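Local coordinates for putative iron-regulated protein A (Parabacteroides distasonis ATCC 8503, PDB 4ECG), which binds calcium ions and, as an imelysin-like protein of the peptidase M75 family, is a putative metalloendopeptidase possibly regulated by iron, at residues A[25-30]-A[319-324]; A[63-68]-A[175-180]; A[120-125]-A[171-176]. All blocks are in the same frame, centred on the assembly; numbering follows the deposited sequence.

Contact 1 (A[25-30]-A[319-324]); sequences AKPTED and TKMINP
Ala25 and Pro27 press against Met321 and Ile322 in a small apolar contact, with Met321 reaching both of the first two. The methyl of Ala25 meets the side chain of Met321, a selenomethionine, low on its stem, with Ala25 CB 3.7 Å from Met321 CG. Farther out, the selenium comes up to the start of Pro27: Met321 SE lies 4.0 Å from Pro27 CA. CG of Met321 stands anti to the backbone N (chi1 -178°), which sends the chain out along the 25-27 backbone. Ile322 takes the ring of Pro27, the two crossing at about a right angle, with Ile322 CD1 3.8 Å from Pro27 CD. This joins the extended lead-in to the long helix 29-68 with the C-terminal end of helix 315-322, at the surface of a largely helical imelysin-like fold. No direct hydrogen bond spans the segments; instead one water donates to Ala25 O at 2.8 Å and to Ile322 O at 3.2 Å. Outside this shell, Ser23 OG bonds both Ala25 N and Met321 O, while Phe379 packs on Pro27 and Ile322. Asn323, where the helix ends, caps the next one through OD1, and its ND2 reaches back to Pro20 O and Asp22 OD1.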
ATOM      1  N   ALA A  25      20.864   8.807 -26.080  1.00 73.88           N
ATOM      2  CA  ALA A  25      21.591   8.537 -24.830  1.00 73.47           C
ATOM      3  C   ALA A  25      20.967   7.286 -24.201  1.00 73.43           C
ATOM      4  O   ALA A  25      19.759   7.184 -24.121  1.00 70.54           O
ATOM      5  CB  ALA A  25      21.492   9.715 -23.868  1.00 75.66           C
ATOM      6  N   LYS A  26      21.794   6.322 -23.823  1.00 74.26           N
ATOM      7  CA  LYS A  26      21.365   5.195 -23.038  1.00 78.00           C
ATOM      8  C   LYS A  26      22.159   5.163 -21.742  1.00 75.18           C
ATOM      9  O   LYS A  26      23.349   5.356 -21.746  1.00 74.18           O
ATOM     10  CB  LYS A  26      21.533   3.896 -23.823  1.00 84.84           C
ATOM     11  CG  LYS A  26      20.777   3.907 -25.149  1.00 91.82           C
ATOM     12  CD  LYS A  26      20.285   2.525 -25.583  1.00 96.13           C
ATOM     13  CE  LYS A  26      20.320   2.370 -27.110  1.00103.13           C
ATOM     14  NZ  LYS A  26      19.465   1.245 -27.586  1.00 92.36           N
ATOM     15  N   PRO A  27      21.490   4.921 -20.612  1.00 78.24           N
ATOM     16  CA  PRO A  27      22.231   4.926 -19.360  1.00 75.55           C
ATOM     17  C   PRO A  27      23.212   3.758 -19.229  1.00 72.38           C
ATOM     18  O   PRO A  27      22.967   2.677 -19.742  1.00 72.69           O
ATOM     19  CB  PRO A  27      21.132   4.831 -18.301  1.00 76.09           C
ATOM     20  CG  PRO A  27      19.967   4.204 -18.976  1.00 75.28           C
ATOM     21  CD  PRO A  27      20.065   4.583 -20.420  1.00 78.89           C
ATOM     22  N   THR A  28      24.307   4.010 -18.529  1.00 72.72           N
ATOM     23  CA  THR A  28      25.330   3.025 -18.287  1.00 73.67           C
ATOM     24  C   THR A  28      24.863   2.171 -17.131  1.00 76.56           C
ATOM     25  O   THR A  28      23.865   2.495 -16.424  1.00 71.53           O
ATOM     26  CB  THR A  28      26.682   3.686 -17.911  1.00 74.22           C
ATOM     27  OG1 THR A  28      26.504   4.506 -16.757  1.00 74.51           O
ATOM     28  CG2 THR A  28      27.191   4.558 -19.015  1.00 71.02           C
ATOM     29  N   GLU A  29      25.595   1.079 -16.931  1.00 77.25           N
ATOM     30  CA  GLU A  29      25.315   0.185 -15.820  1.00 77.88           C
ATOM     31  C   GLU A  29      25.570   0.838 -14.476  1.00 72.69           C
ATOM     32  O   GLU A  29      24.740   0.670 -13.582  1.00 71.01           O
ATOM     33  CB  GLU A  29      26.051  -1.148 -15.959  1.00 79.70           C
ATOM     34  CG  GLU A  29      25.410  -1.975 -17.068  1.00 84.79           C
ATOM     35  CD  GLU A  29      25.930  -3.383 -17.162  1.00 84.30           C
ATOM     36  OE1 GLU A  29      26.051  -4.023 -16.107  1.00 84.42           O
ATOM     37  OE2 GLU A  29      26.187  -3.831 -18.297  1.00 88.59           O
ATOM     38  N   ASP A  30      26.671   1.591 -14.351  1.00 69.26           N
ATOM     39  CA  ASP A  30      26.975   2.306 -13.112  1.00 72.07           C
ATOM     40  C   ASP A  30      25.839   3.295 -12.816  1.00 69.64           C
ATOM     41  O   ASP A  30      25.463   3.494 -11.631  1.00 65.06           O
ATOM     42  CB  ASP A  30      28.346   3.015 -13.120  1.00 76.09           C
ATOM     43  CG  ASP A  30      29.567   2.022 -13.055  1.00 83.59           C
ATOM     44  OD1 ASP A  30      29.446   0.898 -12.519  1.00 90.21           O
ATOM     45  OD2 ASP A  30      30.671   2.377 -13.528  1.00 80.56           O
ATOM     46  N   THR A 319      14.994   8.567 -17.366  1.00 60.76           N
ATOM     47  CA  THR A 319      13.977   8.774 -18.403  1.00 57.98           C
ATOM     48  C   THR A 319      14.144  10.109 -19.140  1.00 61.68           C
ATOM     49  O   THR A 319      14.041  10.165 -20.372  1.00 58.28           O
ATOM     50  CB  THR A 319      12.596   8.717 -17.766  1.00 55.77           C
ATOM     51  OG1 THR A 319      12.558   7.559 -16.943  1.00 51.71           O
ATOM     52  CG2 THR A 319      11.486   8.696 -18.805  1.00 54.59           C
ATOM     53  N   LYS A 320      14.390  11.188 -18.393  1.00 61.44           N
ATOM     54  CA  LYS A 320      14.632  12.495 -19.012  1.00 65.99           C
ATOM     55  C   LYS A 320      15.744  12.401 -20.065  1.00 66.85           C
ATOM     56  O   LYS A 320      15.567  12.834 -21.215  1.00 67.82           O
ATOM     57  CB  LYS A 320      14.975  13.538 -17.933  1.00 71.73           C
ATOM     58  CG  LYS A 320      14.890  15.000 -18.367  1.00 78.55           C
ATOM     59  CD  LYS A 320      15.061  15.954 -17.187  1.00 80.20           C
ATOM     60  CE  LYS A 320      15.522  17.332 -17.651  1.00 86.93           C
ATOM     61  NZ  LYS A 320      15.377  18.337 -16.559  1.00 79.91           N
HETATM   62  N   MSE A 321      16.867  11.805 -19.663  1.00 67.23           N
HETATM   63  CA  MSE A 321      18.025  11.553 -20.529  1.00 68.90           C
HETATM   64  C   MSE A 321      17.647  10.751 -21.788  1.00 67.03           C
HETATM   65  O   MSE A 321      18.111  11.068 -22.874  1.00 70.73           O
HETATM   66  CB  MSE A 321      19.114  10.825 -19.702  1.00 74.43           C
HETATM   67  CG  MSE A 321      20.471  10.481 -20.406  1.00 84.52           C
HETATM   68 SE   MSE A 321      21.328   8.829 -19.671  0.75 84.85          SE
HETATM   69  CE  MSE A 321      21.376   9.464 -17.779  1.00 90.12           C
ATOM     70  N   ILE A 322      16.812   9.717 -21.645  1.00 64.40           N
ATOM     71  CA  ILE A 322      16.405   8.824 -22.759  1.00 61.46           C
ATOM     72  C   ILE A 322      15.387   9.520 -23.677  1.00 64.04           C
ATOM     73  O   ILE A 322      15.535   9.527 -24.914  1.00 66.84           O
ATOM     74  CB  ILE A 322      15.850   7.456 -22.253  1.00 60.28           C
ATOM     75  CG1 ILE A 322      16.905   6.676 -21.462  1.00 59.67           C
ATOM     76  CG2 ILE A 322      15.481   6.544 -23.410  1.00 59.22           C
ATOM     77  CD1 ILE A 322      16.363   5.548 -20.618  1.00 56.47           C
ATOM     78  N   ASN A 323      14.382  10.158 -23.075  1.00 65.88           N
ATOM     79  CA  ASN A 323      13.347  10.879 -23.839  1.00 62.50           C
ATOM     80  C   ASN A 323      12.671  11.973 -23.019  1.00 61.63           C
ATOM     81  O   ASN A 323      11.755  11.671 -22.261  1.00 60.03           O
ATOM     82  CB  ASN A 323      12.329   9.865 -24.323  1.00 58.83           C
ATOM     83  CG  ASN A 323      11.344  10.449 -25.288  1.00 60.32           C
ATOM     84  OD1 ASN A 323      10.778  11.513 -25.029  1.00 65.92           O
ATOM     85  ND2 ASN A 323      11.128   9.770 -26.417  1.00 59.01           N
ATOM     86  N   PRO A 324      13.115  13.251 -23.147  1.00 64.98           N
ATOM     87  CA  PRO A 324      12.508  14.339 -22.301  1.00 64.15           C
ATOM     88  C   PRO A 324      10.976  14.421 -22.320  1.00 60.58           C
ATOM     89  O   PRO A 324      10.383  14.755 -21.297  1.00 65.73           O
ATOM     90  CB  PRO A 324      13.118  15.610 -22.865  1.00 66.48           C
ATOM     91  CG  PRO A 324      14.410  15.185 -23.483  1.00 69.45           C
ATOM     92  CD  PRO A 324      14.211  13.765 -23.975  1.00 67.82           C
TER
HETATM   93  O   HOH W   1      17.685   7.459 -25.956  1.00 58.20           O

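Contact 2 (A[63-68]-A[175-180]); sequences DKFIAS and EYLKLV
Ile66 makes the main apolar contact, pushing its CD1 methyl into the base of the Lys178 side chain, 3.5 Å from CB, a tight fit for two carbons. CG1 of Ile66 lies anti to its carbonyl carbon (chi1 -71°), and an extended chi2 carries CD1 across to the partner helix. The same methyl reaches Leu177, 4.4 Å from its CG. Leu177 is also met by Phe65, whose ring offers its edge: Phe65 CE2 stands 4.4 Å from Leu177 CD2, near the ring plane. The two helix segments run antiparallel at 165°, their axes 10.4 Å apart, as neighbours in the helical bundle; helix 147-155 covers Leu177, and helix 71-89 and Leu164 touch Phe65.

The polar groups sit along one margin. Asp63 and Lys178 cross at about a right angle, but Asp63 OD1 touches only the aliphatic part, 4.1 Å from Lys178 CG, and remains 5.9 Å from NZ. The carboxylate is instead salt-bridged to Lys59, while the Lys178 chain bends at chi3 and takes NZ to a weak salt bridge with Glu175 OE1, 3.5 Å long. Direct cohesion here is therefore apolar, and any pull between Asp63 and Lys178 is probably a modest, through-space one.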
ATOM      1  N   ASP A  63      -2.238  -0.569  23.423  1.00 45.32           N
ATOM      2  CA  ASP A  63      -2.039  -1.154  24.769  1.00 49.00           C
ATOM      3  C   ASP A  63      -2.521  -0.249  25.878  1.00 50.14           C
ATOM      4  O   ASP A  63      -3.088  -0.704  26.866  1.00 50.30           O
ATOM      5  CB  ASP A  63      -0.567  -1.408  25.046  1.00 52.27           C
ATOM      6  CG  ASP A  63      -0.049  -2.725  24.421  1.00 61.01           C
ATOM      7  OD1 ASP A  63      -0.887  -3.522  23.915  1.00 56.47           O
ATOM      8  OD2 ASP A  63       1.204  -2.939  24.467  1.00 63.11           O
ATOM      9  N   LYS A  64      -2.225   1.037  25.750  1.00 50.92           N
ATOM     10  CA  LYS A  64      -2.589   2.014  26.767  1.00 50.29           C
ATOM     11  C   LYS A  64      -4.128   2.123  26.824  1.00 47.15           C
ATOM     12  O   LYS A  64      -4.729   2.135  27.902  1.00 45.05           O
ATOM     13  CB  LYS A  64      -1.903   3.333  26.426  1.00 52.81           C
ATOM     14  CG  LYS A  64      -2.400   4.559  27.139  1.00 54.80           C
ATOM     15  CD  LYS A  64      -1.618   5.800  26.640  1.00 58.56           C
ATOM     16  CE  LYS A  64      -1.802   6.995  27.581  1.00 62.16           C
ATOM     17  NZ  LYS A  64      -0.903   8.115  27.274  1.00 65.64           N
ATOM     18  N   PHE A  65      -4.772   2.175  25.660  1.00 45.95           N
ATOM     19  CA  PHE A  65      -6.232   2.053  25.634  1.00 44.67           C
ATOM     20  C   PHE A  65      -6.775   0.746  26.234  1.00 45.09           C
ATOM     21  O   PHE A  65      -7.706   0.770  27.047  1.00 47.66           O
ATOM     22  CB  PHE A  65      -6.792   2.152  24.224  1.00 43.14           C
ATOM     23  CG  PHE A  65      -8.244   1.775  24.140  1.00 43.04           C
ATOM     24  CD1 PHE A  65      -9.195   2.523  24.779  1.00 44.13           C
ATOM     25  CD2 PHE A  65      -8.658   0.665  23.442  1.00 44.36           C
ATOM     26  CE1 PHE A  65     -10.547   2.161  24.765  1.00 45.95           C
ATOM     27  CE2 PHE A  65      -9.999   0.325  23.374  1.00 43.34           C
ATOM     28  CZ  PHE A  65     -10.953   1.076  24.031  1.00 44.89           C
ATOM     29  N   ILE A  66      -6.253  -0.403  25.828  1.00 43.79           N
ATOM     30  CA  ILE A  66      -6.776  -1.660  26.393  1.00 44.03           C
ATOM     31  C   ILE A  66      -6.742  -1.623  27.912  1.00 45.89           C
ATOM     32  O   ILE A  66      -7.762  -1.889  28.555  1.00 47.65           O
ATOM     33  CB  ILE A  66      -6.095  -2.906  25.816  1.00 45.07           C
ATOM     34  CG1 ILE A  66      -6.566  -3.051  24.355  1.00 44.03           C
ATOM     35  CG2 ILE A  66      -6.459  -4.135  26.647  1.00 42.97           C
ATOM     36  CD1 ILE A  66      -5.789  -4.070  23.523  1.00 42.03           C
ATOM     37  N   ALA A  67      -5.619  -1.175  28.475  1.00 46.96           N
ATOM     38  CA  ALA A  67      -5.427  -1.045  29.931  1.00 47.57           C
ATOM     39  C   ALA A  67      -6.409  -0.092  30.638  1.00 49.95           C
ATOM     40  O   ALA A  67      -6.718  -0.309  31.828  1.00 49.85           O
ATOM     41  CB  ALA A  67      -3.954  -0.696  30.284  1.00 44.21           C
ATOM     42  N   SER A  68      -6.945   0.925  29.948  1.00 50.09           N
ATOM     43  CA  SER A  68      -7.696   2.026  30.684  1.00 49.04           C
ATOM     44  C   SER A  68      -9.173   2.154  30.416  1.00 48.19           C
ATOM     45  O   SER A  68      -9.932   2.579  31.278  1.00 50.04           O
ATOM     46  CB  SER A  68      -7.137   3.388  30.270  1.00 51.19           C
ATOM     47  OG  SER A  68      -7.332   3.573  28.858  1.00 49.74           O
ATOM     48  N   GLU A 175      -9.057  -8.385  23.908  1.00 44.53           N
ATOM     49  CA  GLU A 175      -7.903  -9.241  23.768  1.00 45.64           C
ATOM     50  C   GLU A 175      -7.610  -9.519  22.255  1.00 44.46           C
ATOM     51  O   GLU A 175      -6.448  -9.595  21.809  1.00 40.84           O
ATOM     52  CB  GLU A 175      -8.109 -10.519  24.580  1.00 47.72           C
ATOM     53  CG  GLU A 175      -6.878 -11.399  24.582  1.00 56.64           C
ATOM     54  CD  GLU A 175      -5.624 -10.771  25.247  1.00 65.76           C
ATOM     55  OE1 GLU A 175      -5.793  -9.868  26.151  1.00 66.37           O
ATOM     56  OE2 GLU A 175      -4.475 -11.212  24.862  1.00 65.60           O
ATOM     57  N   TYR A 176      -8.677  -9.621  21.455  1.00 41.01           N
ATOM     58  CA  TYR A 176      -8.543  -9.865  20.028  1.00 39.94           C
ATOM     59  C   TYR A 176      -7.754  -8.697  19.423  1.00 40.15           C
ATOM     60  O   TYR A 176      -6.733  -8.896  18.806  1.00 42.03           O
ATOM     61  CB  TYR A 176      -9.963 -10.043  19.455  1.00 41.16           C
ATOM     62  CG  TYR A 176     -10.087 -10.665  18.067  1.00 44.34           C
ATOM     63  CD1 TYR A 176      -9.090 -10.520  17.080  1.00 42.55           C
ATOM     64  CD2 TYR A 176     -11.227 -11.361  17.719  1.00 45.38           C
ATOM     65  CE1 TYR A 176      -9.251 -11.022  15.800  1.00 41.75           C
ATOM     66  CE2 TYR A 176     -11.362 -11.884  16.451  1.00 46.67           C
ATOM     67  CZ  TYR A 176     -10.372 -11.732  15.508  1.00 41.39           C
ATOM     68  OH  TYR A 176     -10.548 -12.324  14.277  1.00 42.41           O
ATOM     69  N   LEU A 177      -8.202  -7.470  19.695  1.00 42.86           N
ATOM     70  CA  LEU A 177      -7.558  -6.230  19.269  1.00 42.83           C
ATOM     71  C   LEU A 177      -6.069  -6.192  19.647  1.00 43.77           C
ATOM     72  O   LEU A 177      -5.234  -5.749  18.846  1.00 45.31           O
ATOM     73  CB  LEU A 177      -8.283  -5.010  19.850  1.00 40.11           C
ATOM     74  CG  LEU A 177      -7.695  -3.598  19.566  1.00 45.03           C
ATOM     75  CD1 LEU A 177      -7.587  -3.351  18.040  1.00 40.02           C
ATOM     76  CD2 LEU A 177      -8.452  -2.446  20.297  1.00 40.06           C
ATOM     77  N   LYS A 178      -5.737  -6.626  20.848  1.00 41.80           N
ATOM     78  CA  LYS A 178      -4.344  -6.685  21.299  1.00 44.18           C
ATOM     79  C   LYS A 178      -3.563  -7.686  20.447  1.00 47.29           C
ATOM     80  O   LYS A 178      -2.462  -7.377  19.984  1.00 52.24           O
ATOM     81  CB  LYS A 178      -4.274  -7.121  22.753  1.00 49.16           C
ATOM     82  CG  LYS A 178      -2.909  -7.008  23.431  1.00 57.07           C
ATOM     83  CD  LYS A 178      -2.813  -7.801  24.734  1.00 63.47           C
ATOM     84  CE  LYS A 178      -2.986  -6.978  26.013  1.00 73.82           C
ATOM     85  NZ  LYS A 178      -3.136  -7.876  27.236  1.00 76.89           N
ATOM     86  N   LEU A 179      -4.142  -8.862  20.195  1.00 42.89           N
ATOM     87  CA  LEU A 179      -3.422  -9.904  19.454  1.00 44.81           C
ATOM     88  C   LEU A 179      -3.174  -9.516  17.990  1.00 44.36           C
ATOM     89  O   LEU A 179      -2.089  -9.727  17.465  1.00 39.85           O
ATOM     90  CB  LEU A 179      -4.136 -11.253  19.559  1.00 47.03           C
ATOM     91  CG  LEU A 179      -4.055 -11.866  20.951  1.00 48.17           C
ATOM     92  CD1 LEU A 179      -5.122 -12.935  21.057  1.00 49.17           C
ATOM     93  CD2 LEU A 179      -2.648 -12.424  21.189  1.00 50.45           C
ATOM     94  N   VAL A 180      -4.197  -8.917  17.379  1.00 39.95           N
ATOM     95  CA  VAL A 180      -4.092  -8.410  16.078  1.00 39.47           C
ATOM     96  C   VAL A 180      -2.979  -7.350  15.955  1.00 43.66           C
ATOM     97  O   VAL A 180      -2.161  -7.408  15.032  1.00 40.31           O
ATOM     98  CB  VAL A 180      -5.461  -7.903  15.643  1.00 40.38           C
ATOM     99  CG1 VAL A 180      -5.316  -6.959  14.481  1.00 38.22           C
ATOM    100  CG2 VAL A 180      -6.418  -9.113  15.395  1.00 35.38           C
TER

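Contact 3 (A[120-125]-A[171-176]); sequences EIIATG and KNELEY
Tyr176 lays its ring obliquely against two neighbouring isoleucines, Ile121 and Ile122, each crossing it at about a right angle. Ile121 comes closest, its CG2 branch 3.6 Å from Tyr176 CE2; its other branch runs along toward the phenol, placing CD1 3.8 Å from Tyr176 OH. Ile122 uses CG1 instead, 4.0 Å from Tyr176 CD2. With CG anti to the backbone N, the tyrosine is directed at helix 115-124, and a hydrogen bond from its hydroxyl to Leu145 O holds the far end of the ring.

Ile122 serves Glu173 as well. These two chains lie side by side, pointing the same way, and Ile122 CD1 rests 4.0 Å from Glu173 CG, on the aliphatic stem. The carboxylate beyond has its own partners: a salt bridge to Arg162 through OE2 and a hydrogen bond from Ala170 N to OE1.

Asn172 supplies the one direct hydrogen bond, ND2 giving to Ile122 O at 3.0 Å with an N-H...O angle of 153°. The oxygen lies close to the asparagine's amide plane, whereas the nitrogen sits well above the carbonyl plane of Ile122, 41° out of it. Ile122 is thus gripped at both its side chain and its backbone.

The segments meet at 117°, their axes 8.3 Å apart, close to where helix 115-124 ends at Gly125 and helix 171-196 begins. In the last turn of its helix the Ile122 carbonyl can look outward for a donor, and the Asn172 amide supplies one beside the otherwise apolar contact of Ile121 and Ile122 with Tyr176.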
ATOM      1  N   GLU A 120     -17.384 -15.037  15.737  1.00 50.50           N
ATOM      2  CA  GLU A 120     -17.299 -16.328  16.355  1.00 53.61           C
ATOM      3  C   GLU A 120     -16.157 -16.350  17.373  1.00 53.70           C
ATOM      4  O   GLU A 120     -16.319 -16.849  18.495  1.00 58.28           O
ATOM      5  CB  GLU A 120     -17.107 -17.406  15.286  1.00 59.70           C
ATOM      6  CG  GLU A 120     -17.320 -18.846  15.747  1.00 70.25           C
ATOM      7  CD  GLU A 120     -16.783 -19.842  14.720  1.00 77.82           C
ATOM      8  OE1 GLU A 120     -17.250 -19.824  13.564  1.00 86.63           O
ATOM      9  OE2 GLU A 120     -15.864 -20.608  15.057  1.00 79.88           O
ATOM     10  N   ILE A 121     -15.010 -15.811  17.000  1.00 47.30           N
ATOM     11  CA  ILE A 121     -13.877 -15.784  17.914  1.00 50.63           C
ATOM     12  C   ILE A 121     -14.213 -14.873  19.142  1.00 49.39           C
ATOM     13  O   ILE A 121     -13.898 -15.200  20.281  1.00 50.54           O
ATOM     14  CB  ILE A 121     -12.572 -15.335  17.190  1.00 49.48           C
ATOM     15  CG1 ILE A 121     -12.108 -16.403  16.211  1.00 49.08           C
ATOM     16  CG2 ILE A 121     -11.462 -15.069  18.200  1.00 49.66           C
ATOM     17  CD1 ILE A 121     -11.029 -15.933  15.270  1.00 45.77           C
ATOM     18  N   ILE A 122     -14.894 -13.763  18.912  1.00 44.93           N
ATOM     19  CA  ILE A 122     -15.257 -12.900  19.994  1.00 48.70           C
ATOM     20  C   ILE A 122     -16.113 -13.683  21.005  1.00 53.17           C
ATOM     21  O   ILE A 122     -15.986 -13.466  22.208  1.00 55.27           O
ATOM     22  CB  ILE A 122     -16.020 -11.637  19.506  1.00 47.15           C
ATOM     23  CG1 ILE A 122     -15.066 -10.744  18.684  1.00 45.71           C
ATOM     24  CG2 ILE A 122     -16.634 -10.903  20.701  1.00 42.54           C
ATOM     25  CD1 ILE A 122     -15.755  -9.610  17.905  1.00 44.73           C
ATOM     26  N   ALA A 123     -16.955 -14.604  20.509  1.00 51.48           N
ATOM     27  CA  ALA A 123     -17.829 -15.400  21.351  1.00 49.02           C
ATOM     28  C   ALA A 123     -17.092 -16.548  22.036  1.00 51.00           C
ATOM     29  O   ALA A 123     -17.389 -16.835  23.178  1.00 53.04           O
ATOM     30  CB  ALA A 123     -19.012 -15.941  20.562  1.00 45.49           C
ATOM     31  N   THR A 124     -16.185 -17.229  21.349  1.00 49.63           N
ATOM     32  CA  THR A 124     -15.619 -18.485  21.875  1.00 51.46           C
ATOM     33  C   THR A 124     -14.292 -18.226  22.549  1.00 52.26           C
ATOM     34  O   THR A 124     -13.902 -18.937  23.414  1.00 54.06           O
ATOM     35  CB  THR A 124     -15.318 -19.535  20.759  1.00 50.84           C
ATOM     36  OG1 THR A 124     -14.439 -18.964  19.773  1.00 49.27           O
ATOM     37  CG2 THR A 124     -16.611 -20.058  20.117  1.00 44.85           C
ATOM     38  N   GLY A 125     -13.595 -17.200  22.102  1.00 56.34           N
ATOM     39  CA  GLY A 125     -12.270 -16.919  22.589  1.00 54.51           C
ATOM     40  C   GLY A 125     -11.221 -17.794  21.992  1.00 55.08           C
ATOM     41  O   GLY A 125     -10.153 -17.884  22.553  1.00 51.09           O
ATOM     42  N   LYS A 171     -15.126  -8.203  26.283  1.00 49.34           N
ATOM     43  CA  LYS A 171     -13.828  -8.489  26.947  1.00 51.14           C
ATOM     44  C   LYS A 171     -12.929  -9.266  25.954  1.00 49.20           C
ATOM     45  O   LYS A 171     -11.754  -8.983  25.831  1.00 44.26           O
ATOM     46  CB  LYS A 171     -14.019  -9.322  28.269  1.00 57.95           C
ATOM     47  CG  LYS A 171     -13.184  -9.014  29.569  1.00 68.60           C
ATOM     48  CD  LYS A 171     -13.016 -10.270  30.553  1.00 76.62           C
ATOM     49  CE  LYS A 171     -13.022 -10.090  32.132  1.00 84.36           C
ATOM     50  NZ  LYS A 171     -14.228 -10.385  33.080  1.00 71.33           N
ATOM     51  N   ASN A 172     -13.489 -10.271  25.270  1.00 48.05           N
ATOM     52  CA  ASN A 172     -12.730 -11.056  24.303  1.00 46.32           C
ATOM     53  C   ASN A 172     -12.283 -10.214  23.108  1.00 45.88           C
ATOM     54  O   ASN A 172     -11.231 -10.444  22.552  1.00 46.13           O
ATOM     55  CB  ASN A 172     -13.507 -12.260  23.791  1.00 45.42           C
ATOM     56  CG  ASN A 172     -13.536 -13.414  24.769  1.00 46.97           C
ATOM     57  OD1 ASN A 172     -12.842 -13.388  25.761  1.00 46.91           O
ATOM     58  ND2 ASN A 172     -14.363 -14.448  24.479  1.00 44.89           N
ATOM     59  N   GLU A 173     -13.097  -9.246  22.716  1.00 46.77           N
ATOM     60  CA  GLU A 173     -12.815  -8.426  21.560  1.00 44.01           C
ATOM     61  C   GLU A 173     -11.625  -7.536  21.847  1.00 46.90           C
ATOM     62  O   GLU A 173     -10.869  -7.257  20.948  1.00 45.04           O
ATOM     63  CB  GLU A 173     -14.039  -7.609  21.263  1.00 46.51           C
ATOM     64  CG  GLU A 173     -13.964  -6.733  20.040  1.00 48.68           C
ATOM     65  CD  GLU A 173     -15.240  -5.945  19.832  1.00 48.35           C
ATOM     66  OE1 GLU A 173     -16.148  -6.041  20.697  1.00 53.47           O
ATOM     67  OE2 GLU A 173     -15.341  -5.260  18.783  1.00 53.65           O
ATOM     68  N   LEU A 174     -11.438  -7.130  23.106  1.00 47.27           N
ATOM     69  CA  LEU A 174     -10.276  -6.341  23.509  1.00 47.52           C
ATOM     70  C   LEU A 174      -9.009  -7.167  23.408  1.00 49.61           C
ATOM     71  O   LEU A 174      -7.980  -6.704  22.894  1.00 51.15           O
ATOM     72  CB  LEU A 174     -10.423  -5.812  24.944  1.00 47.49           C
ATOM     73  CG  LEU A 174     -11.398  -4.615  25.035  1.00 46.62           C
ATOM     74  CD1 LEU A 174     -11.845  -4.442  26.473  1.00 42.79           C
ATOM     75  CD2 LEU A 174     -10.811  -3.308  24.483  1.00 44.13           C
ATOM     76  N   GLU A 175      -9.057  -8.385  23.908  1.00 44.53           N
ATOM     77  CA  GLU A 175      -7.903  -9.241  23.768  1.00 45.64           C
ATOM     78  C   GLU A 175      -7.610  -9.519  22.255  1.00 44.46           C
ATOM     79  O   GLU A 175      -6.448  -9.595  21.809  1.00 40.84           O
ATOM     80  CB  GLU A 175      -8.109 -10.519  24.580  1.00 47.72           C
ATOM     81  CG  GLU A 175      -6.878 -11.399  24.582  1.00 56.64           C
ATOM     82  CD  GLU A 175      -5.624 -10.771  25.247  1.00 65.76           C
ATOM     83  OE1 GLU A 175      -5.793  -9.868  26.151  1.00 66.37           O
ATOM     84  OE2 GLU A 175      -4.475 -11.212  24.862  1.00 65.60           O
ATOM     85  N   TYR A 176      -8.677  -9.621  21.455  1.00 41.01           N
ATOM     86  CA  TYR A 176      -8.543  -9.865  20.028  1.00 39.94           C
ATOM     87  C   TYR A 176      -7.754  -8.697  19.423  1.00 40.15           C
ATOM     88  O   TYR A 176      -6.733  -8.896  18.806  1.00 42.03           O
ATOM     89  CB  TYR A 176      -9.963 -10.043  19.455  1.00 41.16           C
ATOM     90  CG  TYR A 176     -10.087 -10.665  18.067  1.00 44.34           C
ATOM     91  CD1 TYR A 176      -9.090 -10.520  17.080  1.00 42.55           C
ATOM     92  CD2 TYR A 176     -11.227 -11.361  17.719  1.00 45.38           C
ATOM     93  CE1 TYR A 176      -9.251 -11.022  15.800  1.00 41.75           C
ATOM     94  CE2 TYR A 176     -11.362 -11.884  16.451  1.00 46.67           C
ATOM     95  CZ  TYR A 176     -10.372 -11.732  15.508  1.00 41.39           C
ATOM     96  OH  TYR A 176     -10.548 -12.324  14.277  1.00 42.41           O
TER

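Overall arrangement
Contacts 2 and 3 form one continuous patch, their centres 12 Å apart, because both draw on the start of helix 171-196 and share Glu175 and Tyr176. They touch directly: Ile66 CD1 of contact 2 lies 3.5 Å from Leu174 O of contact 3. Together they bring helix 29-68 and helix 115-124 against different sides of that one helix. Contact 1 sits beyond the chain's centre, its own centre 52 Å from that of contact 2, yet helix 29-68 runs between the two. Of the three, contact 2 comes nearest an annotated site, though the Phe65 side chain is still about 12 Å from a bound calcium ion; contacts 1 and 3 lie away from the calcium sites.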